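Local coordinates for penicillin-binding protein 2B (Streptococcus pneumoniae, PDB 2WAD) that probably cross-links peptides between neighbouring glycan strands of the cell wall as a transpeptidase of the elongation machinery, and binds penicillin, at residues Ile233-Leu244 / Ser258-Glu269. Numbering follows the deposited sequence.
Sequences IVGSVSSEKAGL and SLNDRVGTSYLE
Val237 and Glu269 cross at about a right angle. Methyl CG2 of Val237 sits against the carboxylate carbon CD of Glu269 at 3.4 Å. The Glu269 chain bends at chi2 (-88°), and its carboxylate lies against Val237. A water joins OE2 of Glu269 to the carbonyl of Gly235. OE1 forms a salt bridge with Arg60 and OE2 one with Arg223, which probably balance its charge. The other methyl of Val237, CG1, lies anti to the backbone N and packs on the carbonyl of Val263.

Val237 and Gly264 form a single beta bridge. Beside it, Ser238 N donates to Val263 O (2.7 Å), and Ser238 OG returns the link by accepting from Val263 N (3.0 Å). The hydroxyl of Ser238 also donates to Gly243 O, fixing its rotation and tying the bridge to the turn that follows. Ser236 O receives Thr265 N almost straight (174°), while Ser236 OG and Thr265 OG1 are hydrogen-bonded at 3.1 Å. Ser266 OG accepts from Ser236 N at 2.8 Å.

At one end, Val234 O accepts from Glu269 N (2.9 Å), and methyl CG2 of Ile233 meets CD1 of Leu268 obliquely. Gly235 has positive phi where the chain leaves helix 231-234. At the other end, CB of Glu240 lies over one face of the Arg262 guanidinium. The Glu240 carboxylate bonds instead to Thr191. Leu244 CD2 meets Val263 CG1 crosswise at 3.6 Å, and Tyr252 of helix 249-255 touches both residues.

The pairing closes an excursion containing helix 249-255. It joins two loops within the PBP dimerisation domain, away from the catalytic serine. The first leaves helix 231-234 and the second leads into helix 267-271; they are extended where they pair, through one isolated beta bridge.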
ATOM      1  N   ILE A 233       0.371  -2.824   6.902  1.00 35.30           N
ATOM      2  CA  ILE A 233       0.710  -2.988   5.509  1.00 33.68           C
ATOM      3  C   ILE A 233       0.149  -4.290   4.937  1.00 36.10           C
ATOM      4  O   ILE A 233      -0.002  -4.432   3.719  1.00 32.65           O
ATOM      5  CB  ILE A 233       2.228  -2.891   5.366  1.00 37.66           C
ATOM      6  CG1 ILE A 233       2.672  -1.419   5.505  1.00 33.12           C
ATOM      7  CG2 ILE A 233       2.707  -3.509   4.065  1.00 38.59           C
ATOM      8  CD1 ILE A 233       4.151  -1.258   5.813  1.00 42.25           C
ATOM      9  N   VAL A 234      -0.194  -5.229   5.821  1.00 34.98           N
ATOM     10  CA  VAL A 234      -0.746  -6.505   5.394  1.00 37.48           C
ATOM     11  C   VAL A 234      -2.089  -6.322   4.686  1.00 37.87           C
ATOM     12  O   VAL A 234      -2.267  -6.873   3.608  1.00 39.97           O
ATOM     13  CB  VAL A 234      -0.888  -7.531   6.553  1.00 39.88           C
ATOM     14  CG1 VAL A 234      -1.760  -8.709   6.145  1.00 35.44           C
ATOM     15  CG2 VAL A 234       0.481  -8.017   7.045  1.00 40.94           C
ATOM     16  N   GLY A 235      -3.019  -5.588   5.294  1.00 35.88           N
ATOM     17  CA  GLY A 235      -4.331  -5.308   4.724  1.00 36.94           C
ATOM     18  C   GLY A 235      -5.405  -6.182   5.329  1.00 40.62           C
ATOM     19  O   GLY A 235      -5.138  -6.971   6.240  1.00 43.07           O
ATOM     20  N   SER A 236      -6.631  -6.070   4.834  1.00 41.63           N
ATOM     21  CA  SER A 236      -7.708  -6.926   5.335  1.00 44.96           C
ATOM     22  C   SER A 236      -8.315  -7.817   4.248  1.00 44.10           C
ATOM     23  O   SER A 236      -8.096  -7.616   3.052  1.00 43.15           O
ATOM     24  CB  SER A 236      -8.800  -6.081   6.009  1.00 45.35           C
ATOM     25  OG  SER A 236      -9.151  -4.997   5.159  1.00 52.98           O
ATOM     26  N   VAL A 237      -9.082  -8.808   4.686  1.00 41.61           N
ATOM     27  CA  VAL A 237      -9.813  -9.695   3.798  1.00 41.48           C
ATOM     28  C   VAL A 237     -11.296  -9.584   4.150  1.00 44.26           C
ATOM     29  O   VAL A 237     -11.651  -9.445   5.322  1.00 45.44           O
ATOM     30  CB  VAL A 237      -9.345 -11.163   3.983  1.00 40.81           C
ATOM     31  CG1 VAL A 237     -10.014 -12.078   2.982  1.00 38.06           C
ATOM     32  CG2 VAL A 237      -7.848 -11.255   3.806  1.00 33.42           C
ATOM     33  N   SER A 238     -12.159  -9.651   3.140  1.00 45.34           N
ATOM     34  CA  SER A 238     -13.599  -9.645   3.363  1.00 47.55           C
ATOM     35  C   SER A 238     -14.040 -10.856   4.182  1.00 49.66           C
ATOM     36  O   SER A 238     -13.560 -11.962   3.966  1.00 50.18           O
ATOM     37  CB  SER A 238     -14.343  -9.661   2.031  1.00 47.04           C
ATOM     38  OG  SER A 238     -14.324 -10.965   1.484  1.00 43.64           O
ATOM     39  N   SER A 239     -14.956 -10.642   5.120  1.00 52.85           N
ATOM     40  CA  SER A 239     -15.506 -11.709   5.946  1.00 54.67           C
ATOM     41  C   SER A 239     -16.428 -12.605   5.126  1.00 55.22           C
ATOM     42  O   SER A 239     -16.935 -12.210   4.077  1.00 54.67           O
ATOM     43  CB  SER A 239     -16.329 -11.088   7.070  1.00 56.30           C
ATOM     44  OG  SER A 239     -17.476 -10.451   6.521  1.00 59.48           O
ATOM     45  N   GLU A 240     -16.650 -13.815   5.625  1.00 58.21           N
ATOM     46  CA  GLU A 240     -17.590 -14.773   5.030  1.00 59.77           C
ATOM     47  C   GLU A 240     -19.020 -14.234   4.991  1.00 60.17           C
ATOM     48  O   GLU A 240     -19.762 -14.460   4.034  1.00 58.93           O
ATOM     49  CB  GLU A 240     -17.553 -16.064   5.842  1.00 60.10           C
ATOM     50  CG  GLU A 240     -18.536 -17.135   5.409  1.00 62.54           C
ATOM     51  CD  GLU A 240     -18.292 -18.426   6.165  1.00 69.24           C
ATOM     52  OE1 GLU A 240     -18.151 -18.377   7.410  1.00 69.21           O
ATOM     53  OE2 GLU A 240     -18.223 -19.486   5.507  1.00 72.41           O
ATOM     54  N   LYS A 241     -19.376 -13.526   6.058  1.00 62.19           N
ATOM     55  CA  LYS A 241     -20.634 -12.804   6.206  1.00 64.64           C
ATOM     56  C   LYS A 241     -20.839 -11.732   5.132  1.00 66.09           C
ATOM     57  O   LYS A 241     -21.871 -11.722   4.457  1.00 66.59           O
ATOM     58  CB  LYS A 241     -20.666 -12.156   7.595  1.00 64.67           C
ATOM     59  CG  LYS A 241     -22.010 -11.598   8.039  1.00 67.56           C
ATOM     60  CD  LYS A 241     -22.873 -12.675   8.695  1.00 72.40           C
ATOM     61  CE  LYS A 241     -24.046 -12.054   9.437  1.00 72.56           C
ATOM     62  NZ  LYS A 241     -25.270 -12.884   9.284  1.00 76.42           N
ATOM     63  N   ALA A 242     -19.864 -10.832   4.982  1.00 67.22           N
ATOM     64  CA  ALA A 242     -19.957  -9.725   4.030  1.00 68.31           C
ATOM     65  C   ALA A 242     -19.378 -10.092   2.666  1.00 69.44           C
ATOM     66  O   ALA A 242     -18.632  -9.306   2.080  1.00 72.10           O
ATOM     67  CB  ALA A 242     -19.265  -8.475   4.580  1.00 67.47           C
ATOM     68  N   GLY A 243     -19.742 -11.269   2.168  1.00 69.76           N
ATOM     69  CA  GLY A 243     -19.154 -11.866   0.970  1.00 71.32           C
ATOM     70  C   GLY A 243     -18.166 -11.045   0.164  1.00 72.82           C
ATOM     71  O   GLY A 243     -17.056 -10.735   0.619  1.00 73.89           O
ATOM     72  N   LEU A 244     -18.558 -10.711  -1.062  1.00 72.20           N
ATOM     73  CA  LEU A 244     -17.738  -9.839  -1.892  1.00 70.91           C
ATOM     74  C   LEU A 244     -18.057  -8.394  -1.551  1.00 70.96           C
ATOM     75  O   LEU A 244     -19.133  -8.098  -1.035  1.00 71.67           O
ATOM     76  CB  LEU A 244     -18.003 -10.082  -3.377  1.00 70.28           C
ATOM     77  CG  LEU A 244     -17.570 -11.414  -3.990  1.00 68.74           C
ATOM     78  CD1 LEU A 244     -17.681 -11.340  -5.503  1.00 64.73           C
ATOM     79  CD2 LEU A 244     -16.162 -11.796  -3.571  1.00 67.25           C
ATOM     80  N   SER A 258     -17.184 -16.803  -6.835  1.00 67.12           N
ATOM     81  CA  SER A 258     -18.515 -16.909  -6.251  1.00 67.01           C
ATOM     82  C   SER A 258     -18.796 -15.667  -5.400  1.00 67.27           C
ATOM     83  O   SER A 258     -17.918 -14.821  -5.204  1.00 67.26           O
ATOM     84  CB  SER A 258     -18.615 -18.181  -5.406  1.00 66.82           C
ATOM     85  OG  SER A 258     -19.751 -18.162  -4.564  1.00 68.06           O
ATOM     86  N   LEU A 259     -20.021 -15.571  -4.895  1.00 66.66           N
ATOM     87  CA  LEU A 259     -20.523 -14.347  -4.278  1.00 66.07           C
ATOM     88  C   LEU A 259     -20.205 -14.273  -2.786  1.00 65.49           C
ATOM     89  O   LEU A 259     -20.219 -13.191  -2.196  1.00 66.21           O
ATOM     90  CB  LEU A 259     -22.034 -14.243  -4.532  1.00 67.25           C
ATOM     91  CG  LEU A 259     -22.872 -12.968  -4.374  1.00 66.51           C
ATOM     92  CD1 LEU A 259     -22.143 -11.691  -4.769  1.00 66.29           C
ATOM     93  CD2 LEU A 259     -24.147 -13.135  -5.196  1.00 69.00           C
ATOM     94  N   ASN A 260     -19.912 -15.422  -2.184  1.00 64.26           N
ATOM     95  CA  ASN A 260     -19.561 -15.503  -0.766  1.00 63.33           C
ATOM     96  C   ASN A 260     -18.054 -15.629  -0.523  1.00 62.31           C
ATOM     97  O   ASN A 260     -17.606 -15.882   0.603  1.00 62.24           O
ATOM     98  CB  ASN A 260     -20.270 -16.695  -0.127  1.00 63.56           C
ATOM     99  CG  ASN A 260     -19.895 -18.006  -0.787  1.00 66.34           C
ATOM    100  OD1 ASN A 260     -19.518 -18.042  -1.962  1.00 64.76           O
ATOM    101  ND2 ASN A 260     -19.997 -19.094  -0.031  1.00 66.16           N
ATOM    102  N   ASP A 261     -17.283 -15.452  -1.590  1.00 60.45           N
ATOM    103  CA  ASP A 261     -15.824 -15.538  -1.539  1.00 59.36           C
ATOM    104  C   ASP A 261     -15.184 -14.523  -0.607  1.00 56.63           C
ATOM    105  O   ASP A 261     -15.620 -13.379  -0.518  1.00 56.48           O
ATOM    106  CB  ASP A 261     -15.227 -15.360  -2.934  1.00 59.68           C
ATOM    107  CG  ASP A 261     -15.421 -16.583  -3.811  1.00 61.39           C
ATOM    108  OD1 ASP A 261     -15.958 -17.602  -3.324  1.00 67.52           O
ATOM    109  OD2 ASP A 261     -15.022 -16.525  -4.992  1.00 61.26           O
ATOM    110  N   ARG A 262     -14.138 -14.953   0.084  1.00 54.41           N
ATOM    111  CA  ARG A 262     -13.353 -14.028   0.885  1.00 52.84           C
ATOM    112  C   ARG A 262     -12.115 -13.546   0.144  1.00 50.68           C
ATOM    113  O   ARG A 262     -11.255 -14.335  -0.238  1.00 49.81           O
ATOM    114  CB  ARG A 262     -13.044 -14.628   2.250  1.00 52.94           C
ATOM    115  CG  ARG A 262     -14.328 -14.846   3.014  1.00 56.52           C
ATOM    116  CD  ARG A 262     -14.060 -15.099   4.464  1.00 60.93           C
ATOM    117  NE  ARG A 262     -13.724 -16.499   4.665  1.00 67.86           N
ATOM    118  CZ  ARG A 262     -13.231 -16.973   5.801  1.00 71.44           C
ATOM    119  NH1 ARG A 262     -13.018 -16.141   6.812  1.00 72.45           N
ATOM    120  NH2 ARG A 262     -12.946 -18.266   5.924  1.00 74.56           N
ATOM    121  N   VAL A 263     -12.066 -12.235  -0.067  1.00 48.00           N
ATOM    122  CA  VAL A 263     -11.084 -11.605  -0.928  1.00 46.55           C
ATOM    123  C   VAL A 263     -10.341 -10.478  -0.192  1.00 46.04           C
ATOM    124  O   VAL A 263     -10.803  -9.973   0.838  1.00 44.68           O
ATOM    125  CB  VAL A 263     -11.753 -11.070  -2.216  1.00 47.69           C
ATOM    126  CG1 VAL A 263     -12.612 -12.165  -2.851  1.00 46.23           C
ATOM    127  CG2 VAL A 263     -12.604  -9.845  -1.914  1.00 43.66           C
ATOM    128  N   GLY A 264      -9.168 -10.123  -0.703  1.00 42.11           N
ATOM    129  CA  GLY A 264      -8.399  -9.025  -0.130  1.00 42.44           C
ATOM    130  C   GLY A 264      -9.016  -7.696  -0.514  1.00 42.15           C
ATOM    131  O   GLY A 264      -9.355  -7.482  -1.677  1.00 42.31           O
ATOM    132  N   THR A 265      -9.154  -6.803   0.465  1.00 40.54           N
ATOM    133  CA  THR A 265      -9.793  -5.512   0.242  1.00 39.99           C
ATOM    134  C   THR A 265      -8.848  -4.340   0.462  1.00 39.75           C
ATOM    135  O   THR A 265      -9.208  -3.199   0.177  1.00 39.55           O
ATOM    136  CB  THR A 265     -10.958  -5.312   1.202  1.00 38.68           C
ATOM    137  OG1 THR A 265     -10.519  -5.686   2.510  1.00 41.71           O
ATOM    138  CG2 THR A 265     -12.132  -6.199   0.795  1.00 41.03           C
ATOM    139  N   SER A 266      -7.650  -4.597   0.973  1.00 37.50           N
ATOM    140  CA  SER A 266      -6.699  -3.502   1.126  1.00 38.40           C
ATOM    141  C   SER A 266      -5.230  -3.966   1.115  1.00 38.54           C
ATOM    142  O   SER A 266      -4.923  -5.099   1.483  1.00 36.84           O
ATOM    143  CB  SER A 266      -7.013  -2.725   2.408  1.00 37.14           C
ATOM    144  OG  SER A 266      -6.781  -3.546   3.539  1.00 35.20           O
ATOM    145  N   TYR A 267      -4.339  -3.077   0.686  1.00 37.79           N
ATOM    146  CA  TYR A 267      -2.891  -3.286   0.756  1.00 37.87           C
ATOM    147  C   TYR A 267      -2.390  -4.602   0.170  1.00 36.75           C
ATOM    148  O   TYR A 267      -2.900  -5.043  -0.862  1.00 37.56           O
ATOM    149  CB  TYR A 267      -2.383  -2.962   2.169  1.00 36.53           C
ATOM    150  CG  TYR A 267      -2.839  -1.575   2.556  1.00 37.67           C
ATOM    151  CD1 TYR A 267      -3.797  -1.382   3.551  1.00 39.58           C
ATOM    152  CD2 TYR A 267      -2.357  -0.453   1.866  1.00 35.89           C
ATOM    153  CE1 TYR A 267      -4.251  -0.103   3.878  1.00 36.25           C
ATOM    154  CE2 TYR A 267      -2.802   0.817   2.177  1.00 36.66           C
ATOM    155  CZ  TYR A 267      -3.747   0.978   3.187  1.00 39.43           C
ATOM    156  OH  TYR A 267      -4.209   2.232   3.504  1.00 45.28           O
ATOM    157  N   LEU A 268      -1.434  -5.251   0.829  1.00 37.00           N
ATOM    158  CA  LEU A 268      -0.910  -6.527   0.329  1.00 36.47           C
ATOM    159  C   LEU A 268      -1.975  -7.606   0.053  1.00 37.57           C
ATOM    160  O   LEU A 268      -1.876  -8.335  -0.943  1.00 37.67           O
ATOM    161  CB  LEU A 268       0.195  -7.081   1.240  1.00 35.18           C
ATOM    162  CG  LEU A 268       1.518  -6.333   1.408  1.00 33.66           C
ATOM    163  CD1 LEU A 268       2.462  -7.130   2.320  1.00 31.80           C
ATOM    164  CD2 LEU A 268       2.169  -6.064   0.043  1.00 25.61           C
ATOM    165  N   GLU A 269      -2.978  -7.738   0.918  1.00 36.98           N
ATOM    166  CA  GLU A 269      -3.952  -8.826   0.746  1.00 38.04           C
ATOM    167  C   GLU A 269      -4.663  -8.586  -0.569  1.00 38.23           C
ATOM    168  O   GLU A 269      -4.994  -9.531  -1.271  1.00 42.42           O
ATOM    169  CB  GLU A 269      -5.006  -8.894   1.860  1.00 37.84           C
ATOM    170  CG  GLU A 269      -4.507  -9.310   3.234  1.00 36.80           C
ATOM    171  CD  GLU A 269      -4.511 -10.805   3.447  1.00 42.05           C
ATOM    172  OE1 GLU A 269      -4.526 -11.572   2.451  1.00 40.50           O
ATOM    173  OE2 GLU A 269      -4.499 -11.214   4.627  1.00 37.47           O
TER
HETATM  174  O   HOH W   1      -5.797  -9.880   6.398  1.00 42.31           O